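Local coordinates for protein histone acetyltransferase HPA2 and related acetyltransferases (Corynebacterium glutamicum ATCC 13032, PDB 2QEC) that probably transfers an acyl group, most likely acetyl from acetyl-CoA, as a member of the GCN5-related N-acetyltransferase (GNAT) family, at residues 170-182 and 190-202. The protein carries 1 engineered substitution. Sequence-based numbering, arbitrary orientation.
With EDO (1,2-ethanediol), chain F; EDO (1,2-ethanediol), chain E.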
loop_
_atom_site.group_PDB
_atom_site.type_symbol
_atom_site.label_atom_id
_atom_site.label_comp_id
_atom_site.label_asym_id
_atom_site.label_seq_id
_atom_site.Cartn_x
_atom_site.Cartn_y
_atom_site.Cartn_z
ATOM N N GLN A 170 -15.280 -7.451 1.245
ATOM C CA GLN A 170 -16.353 -6.652 0.621
ATOM C C GLN A 170 -16.972 -5.645 1.613
ATOM O O GLN A 170 -17.306 -4.510 1.236
ATOM C CB GLN A 170 -17.437 -7.575 0.011
ATOM C CG GLN A 170 -16.944 -8.255 -1.221
ATOM C CD GLN A 170 -17.918 -9.263 -1.806
ATOM O OE1 GLN A 170 -18.819 -9.762 -1.130
ATOM N NE2 GLN A 170 -17.722 -9.573 -3.074
ATOM N N LEU A 171 -17.071 -6.048 2.870
ATOM C CA LEU A 171 -17.538 -5.174 3.951
ATOM C C LEU A 171 -16.568 -4.019 4.142
ATOM O O LEU A 171 -16.970 -2.850 4.183
ATOM C CB LEU A 171 -17.689 -5.973 5.255
ATOM C CG LEU A 171 -17.962 -5.236 6.580
ATOM C CD1 LEU A 171 -18.981 -4.085 6.427
ATOM C CD2 LEU A 171 -18.445 -6.222 7.655
ATOM N N TYR A 172 -15.279 -4.343 4.200
ATOM C CA TYR A 172 -14.231 -3.336 4.348
ATOM C C TYR A 172 -14.097 -2.420 3.134
ATOM O O TYR A 172 -13.912 -1.222 3.304
ATOM C CB TYR A 172 -12.894 -3.997 4.688
ATOM C CG TYR A 172 -12.904 -4.770 5.985
ATOM C CD1 TYR A 172 -13.425 -4.212 7.128
ATOM C CD2 TYR A 172 -12.371 -6.066 6.066
ATOM C CE1 TYR A 172 -13.434 -4.910 8.321
ATOM C CE2 TYR A 172 -12.404 -6.795 7.277
ATOM C CZ TYR A 172 -12.926 -6.196 8.398
ATOM O OH TYR A 172 -12.937 -6.852 9.634
ATOM N N ASN A 173 -14.200 -2.966 1.925
ATOM C CA ASN A 173 -14.268 -2.166 0.707
ATOM C C ASN A 173 -15.410 -1.142 0.719
ATOM O O ASN A 173 -15.241 -0.026 0.264
ATOM C CB ASN A 173 -14.370 -3.086 -0.516
ATOM C CG ASN A 173 -14.206 -2.363 -1.839
ATOM O OD1 ASN A 173 -15.036 -2.521 -2.711
ATOM N ND2 ASN A 173 -13.105 -1.636 -2.032
ATOM N N ARG A 174 -16.574 -1.514 1.231
ATOM C CA ARG A 174 -17.687 -0.558 1.339
ATOM C C ARG A 174 -17.416 0.562 2.375
ATOM O O ARG A 174 -18.003 1.638 2.295
ATOM C CB ARG A 174 -18.991 -1.298 1.645
ATOM C CG ARG A 174 -19.551 -2.056 0.406
ATOM C CD ARG A 174 -20.960 -2.550 0.629
ATOM N NE ARG A 174 -21.036 -3.472 1.764
ATOM C CZ ARG A 174 -20.800 -4.787 1.708
ATOM N NH1 ARG A 174 -20.451 -5.378 0.560
ATOM N NH2 ARG A 174 -20.908 -5.518 2.815
ATOM N N LEU A 175 -16.519 0.305 3.331
ATOM C CA LEU A 175 -16.094 1.311 4.311
ATOM C C LEU A 175 -14.892 2.131 3.884
ATOM O O LEU A 175 -14.369 2.911 4.684
ATOM C CB LEU A 175 -15.788 0.620 5.648
ATOM C CG LEU A 175 -16.972 -0.095 6.259
ATOM C CD1 LEU A 175 -16.500 -1.035 7.364
ATOM C CD2 LEU A 175 -17.957 0.916 6.804
ATOM N N GLY A 176 -14.486 1.998 2.624
ATOM C CA GLY A 176 -13.387 2.781 2.067
ATOM C C GLY A 176 -12.016 2.130 2.001
ATOM O O GLY A 176 -11.068 2.790 1.617
ATOM N N PHE A 177 -11.883 0.860 2.379
ATOM C CA PHE A 177 -10.620 0.116 2.157
ATOM C C PHE A 177 -10.455 -0.348 0.715
ATOM O O PHE A 177 -11.379 -0.891 0.115
ATOM C CB PHE A 177 -10.543 -1.102 3.074
ATOM C CG PHE A 177 -10.393 -0.767 4.527
ATOM C CD1 PHE A 177 -11.491 -0.344 5.281
ATOM C CD2 PHE A 177 -9.160 -0.846 5.138
ATOM C CE1 PHE A 177 -11.354 -0.032 6.613
ATOM C CE2 PHE A 177 -9.009 -0.570 6.465
ATOM C CZ PHE A 177 -10.127 -0.141 7.216
ATOM N N VAL A 178 -9.265 -0.161 0.150
ATOM C CA VAL A 178 -8.963 -0.704 -1.180
ATOM C C VAL A 178 -8.022 -1.918 -1.035
ATOM O O VAL A 178 -7.287 -2.010 -0.046
ATOM C CB VAL A 178 -8.314 0.330 -2.134
ATOM C CG1 VAL A 178 -9.221 1.525 -2.353
ATOM C CG2 VAL A 178 -6.960 0.742 -1.654
ATOM N N PRO A 179 -8.083 -2.891 -1.989
ATOM C CA PRO A 179 -7.163 -4.016 -1.824
ATOM C C PRO A 179 -5.702 -3.639 -2.117
ATOM O O PRO A 179 -5.433 -2.850 -3.006
ATOM C CB PRO A 179 -7.644 -5.045 -2.871
ATOM C CG PRO A 179 -8.444 -4.253 -3.886
ATOM C CD PRO A 179 -9.021 -3.080 -3.123
ATOM N N LEU A 180 -4.788 -4.257 -1.374
ATOM C CA LEU A 180 -3.364 -4.248 -1.688
ATOM C C LEU A 180 -3.024 -5.570 -2.401
ATOM O O LEU A 180 -2.520 -5.572 -3.502
ATOM C CB LEU A 180 -2.567 -4.091 -0.402
ATOM C CG LEU A 180 -2.660 -2.737 0.322
ATOM C CD1 LEU A 180 -1.943 -2.815 1.679
ATOM C CD2 LEU A 180 -1.969 -1.651 -0.491
ATOM N N GLY A 181 -3.354 -6.689 -1.791
ATOM C CA GLY A 181 -3.184 -7.996 -2.449
ATOM C C GLY A 181 -3.181 -9.101 -1.417
ATOM O O GLY A 181 -3.380 -8.837 -0.233
ATOM N N TYR A 182 -2.996 -10.340 -1.864
ATOM C CA TYR A 182 -3.010 -11.488 -0.952
ATOM C C TYR A 182 -1.629 -11.722 -0.357
ATOM O O TYR A 182 -0.613 -11.586 -1.038
ATOM C CB TYR A 182 -3.535 -12.744 -1.661
ATOM C CG TYR A 182 -5.014 -12.676 -1.919
ATOM C CD1 TYR A 182 -5.923 -13.066 -0.938
ATOM C CD2 TYR A 182 -5.502 -12.192 -3.138
ATOM C CE1 TYR A 182 -7.290 -12.995 -1.180
ATOM C CE2 TYR A 182 -6.863 -12.119 -3.385
ATOM C CZ TYR A 182 -7.740 -12.517 -2.421
ATOM O OH TYR A 182 -9.085 -12.436 -2.664
ATOM N N THR A 190 -7.164 -19.916 4.053
ATOM C CA THR A 190 -7.330 -18.883 3.018
ATOM C C THR A 190 -6.230 -17.823 3.112
ATOM O O THR A 190 -5.964 -17.298 4.190
ATOM C CB THR A 190 -8.726 -18.205 3.078
ATOM O OG1 THR A 190 -9.736 -19.203 3.287
ATOM C CG2 THR A 190 -9.022 -17.444 1.772
ATOM N N PRO A 191 -5.541 -17.545 1.993
ATOM C CA PRO A 191 -4.672 -16.378 2.023
ATOM C C PRO A 191 -5.453 -15.153 2.514
ATOM O O PRO A 191 -6.668 -15.020 2.286
ATOM C CB PRO A 191 -4.186 -16.253 0.564
ATOM C CG PRO A 191 -4.256 -17.653 0.050
ATOM C CD PRO A 191 -5.456 -18.272 0.715
ATOM N N GLU A 192 -4.782 -14.286 3.251
ATOM C CA GLU A 192 -5.457 -13.069 3.709
ATOM C C GLU A 192 -5.291 -11.969 2.681
ATOM O O GLU A 192 -4.259 -11.872 2.037
ATOM C CB GLU A 192 -4.915 -12.627 5.044
ATOM C CG GLU A 192 -5.094 -13.721 6.111
ATOM C CD GLU A 192 -4.766 -13.251 7.510
ATOM O OE1 GLU A 192 -3.722 -12.594 7.676
ATOM O OE2 GLU A 192 -5.527 -13.577 8.451
ATOM N N LEU A 193 -6.334 -11.163 2.517
ATOM C CA LEU A 193 -6.302 -10.031 1.593
ATOM C C LEU A 193 -5.947 -8.762 2.393
ATOM O O LEU A 193 -6.747 -8.258 3.160
ATOM C CB LEU A 193 -7.658 -9.856 0.903
ATOM C CG LEU A 193 -7.691 -8.692 -0.131
ATOM C CD1 LEU A 193 -6.625 -8.813 -1.156
ATOM C CD2 LEU A 193 -9.020 -8.553 -0.798
ATOM N N ALA A 194 -4.713 -8.287 2.229
ATOM C CA ALA A 194 -4.272 -7.024 2.809
ATOM C C ALA A 194 -5.070 -5.916 2.175
ATOM O O ALA A 194 -5.217 -5.884 0.941
ATOM C CB ALA A 194 -2.773 -6.803 2.476
HETATM N N MSE A 195 -5.509 -4.954 2.985
HETATM C CA MSE A 195 -6.276 -3.811 2.495
HETATM C C MSE A 195 -5.820 -2.521 3.176
HETATM O O MSE A 195 -5.224 -2.553 4.232
HETATM C CB MSE A 195 -7.773 -4.024 2.768
HETATM C CG MSE A 195 -8.287 -5.360 2.274
HETATM SE SE MSE A 195 -10.183 -5.541 2.308
HETATM C CE MSE A 195 -10.341 -4.752 0.733
ATOM N N TRP A 196 -6.138 -1.394 2.530
ATOM C CA TRP A 196 -5.707 -0.080 2.927
ATOM C C TRP A 196 -6.853 0.895 2.818
ATOM O O TRP A 196 -7.371 1.109 1.704
ATOM C CB TRP A 196 -4.629 0.352 1.931
ATOM C CG TRP A 196 -3.890 1.648 2.168
ATOM C CD1 TRP A 196 -3.975 2.780 1.422
ATOM C CD2 TRP A 196 -2.895 1.895 3.160
ATOM N NE1 TRP A 196 -3.105 3.728 1.898
ATOM C CE2 TRP A 196 -2.429 3.213 2.967
ATOM C CE3 TRP A 196 -2.353 1.133 4.199
ATOM C CZ2 TRP A 196 -1.444 3.779 3.769
ATOM C CZ3 TRP A 196 -1.375 1.703 5.008
ATOM C CH2 TRP A 196 -0.925 3.004 4.785
ATOM N N LYS A 197 -7.174 1.568 3.917
ATOM C CA LYS A 197 -8.009 2.775 3.847
ATOM C C LYS A 197 -7.080 3.984 3.782
ATOM O O LYS A 197 -6.315 4.242 4.711
ATOM C CB LYS A 197 -8.976 2.869 5.020
ATOM C CG LYS A 197 -9.823 4.122 4.971
ATOM C CD LYS A 197 -11.053 4.032 5.801
ATOM C CE LYS A 197 -11.969 5.245 5.627
ATOM N NZ LYS A 197 -11.288 6.593 5.685
ATOM N N PRO A 198 -7.098 4.710 2.640
ATOM C CA PRO A 198 -6.073 5.709 2.452
ATOM C C PRO A 198 -6.213 6.928 3.345
ATOM O O PRO A 198 -7.312 7.200 3.844
ATOM C CB PRO A 198 -6.188 6.099 0.981
ATOM C CG PRO A 198 -7.522 5.645 0.536
ATOM C CD PRO A 198 -8.048 4.618 1.516
ATOM N N PRO A 199 -5.110 7.655 3.526
ATOM C CA PRO A 199 -5.186 8.909 4.239
ATOM C C PRO A 199 -5.849 9.936 3.341
ATOM O O PRO A 199 -6.013 9.698 2.151
ATOM C CB PRO A 199 -3.726 9.224 4.531
ATOM C CG PRO A 199 -2.988 8.643 3.375
ATOM C CD PRO A 199 -3.742 7.361 3.080
ATOM N N ALA A 200 -6.278 11.051 3.922
ATOM C CA ALA A 200 -6.825 12.129 3.155
ATOM C C ALA A 200 -5.799 12.644 2.170
ATOM O O ALA A 200 -4.612 12.671 2.460
ATOM C CB ALA A 200 -7.267 13.248 4.094
HETATM N N MSE A 201 -6.268 13.009 0.982
HETATM C CA MSE A 201 -5.440 13.638 -0.026
HETATM C C MSE A 201 -4.999 14.993 0.496
HETATM O O MSE A 201 -5.680 15.560 1.340
HETATM C CB MSE A 201 -6.234 13.777 -1.324
HETATM C CG MSE A 201 -6.313 12.456 -2.145
HETATM SE SE MSE A 201 -4.744 12.206 -3.062
HETATM C CE MSE A 201 -4.779 13.643 -4.330
ATOM N N PRO A 202 -3.845 15.512 0.023
ATOM C CA PRO A 202 -3.423 16.827 0.458
ATOM C C PRO A 202 -4.365 17.910 -0.064
ATOM O O PRO A 202 -4.730 17.885 -1.239
ATOM C CB PRO A 202 -2.027 16.965 -0.140
ATOM C CG PRO A 202 -1.991 16.012 -1.290
ATOM C CD PRO A 202 -2.873 14.884 -0.879
HETATM C C1 EDO F . -9.292 6.619 8.426
HETATM O O1 EDO F . -9.427 6.093 7.111
HETATM C C2 EDO F . -10.609 6.869 9.158
HETATM O O2 EDO F . -11.624 7.489 8.376
HETATM C C1 EDO E . -1.362 12.101 1.646
HETATM O O1 EDO E . -2.664 12.275 1.085
HETATM C C2 EDO E . -1.486 12.399 3.118
HETATM O O2 EDO E . -0.316 11.918 3.758
#
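Lys197 leaves its strand with a fully extended first torsion (chi1 179°) and Phe177 CG lies opposite its own carbonyl carbon (chi1 -68°), so that the lysine chain crosses the phenylalanine ring at about a right angle. Lys197 CB sits over the centre of one ring face in a CH-pi contact, 3.7 Å from the Phe177 centroid. This pair lies at one end of the antiparallel hairpin of strands 178-183 and 192-197, which forms one margin of the GNAT sheet within the chain. Val178 and Trp196 are a hydrogen-bonded pair: Val178 N bonds to Trp196 O (2.8 Å) and Trp196 N returns one to Val178 O. A classic beta bulge follows, with Leu180 and Gly181 both facing Ala194. Ala194 O takes a 2.9 Å bond from Leu180 N and a weak one from Gly181 N.

Met195, present as selenomethionine, turns to the face shared with Pro179, Leu193 and Tyr182, its SE atom 3.9 Å from Tyr172 CB, and so joins the hairpin to helix 166-174. That helix ends in a Schellman motif at Gly176, and Asn173 ND2 makes a nearly straight bond to Phe177 O, just before strand 178-183 (2.9 Å, 166°). On the other face, the CB of Trp196 packs on Leu180, while the indole NE1 donates to Pro179 O of the second subunit, a bond made reciprocally across the dimer. Toward the hairpin's turn, Leu193 CD1 stands over the centre of the Tyr182 ring, 3.9 Å from its centroid, and Pro191 O lies at the ring's edge, in its plane.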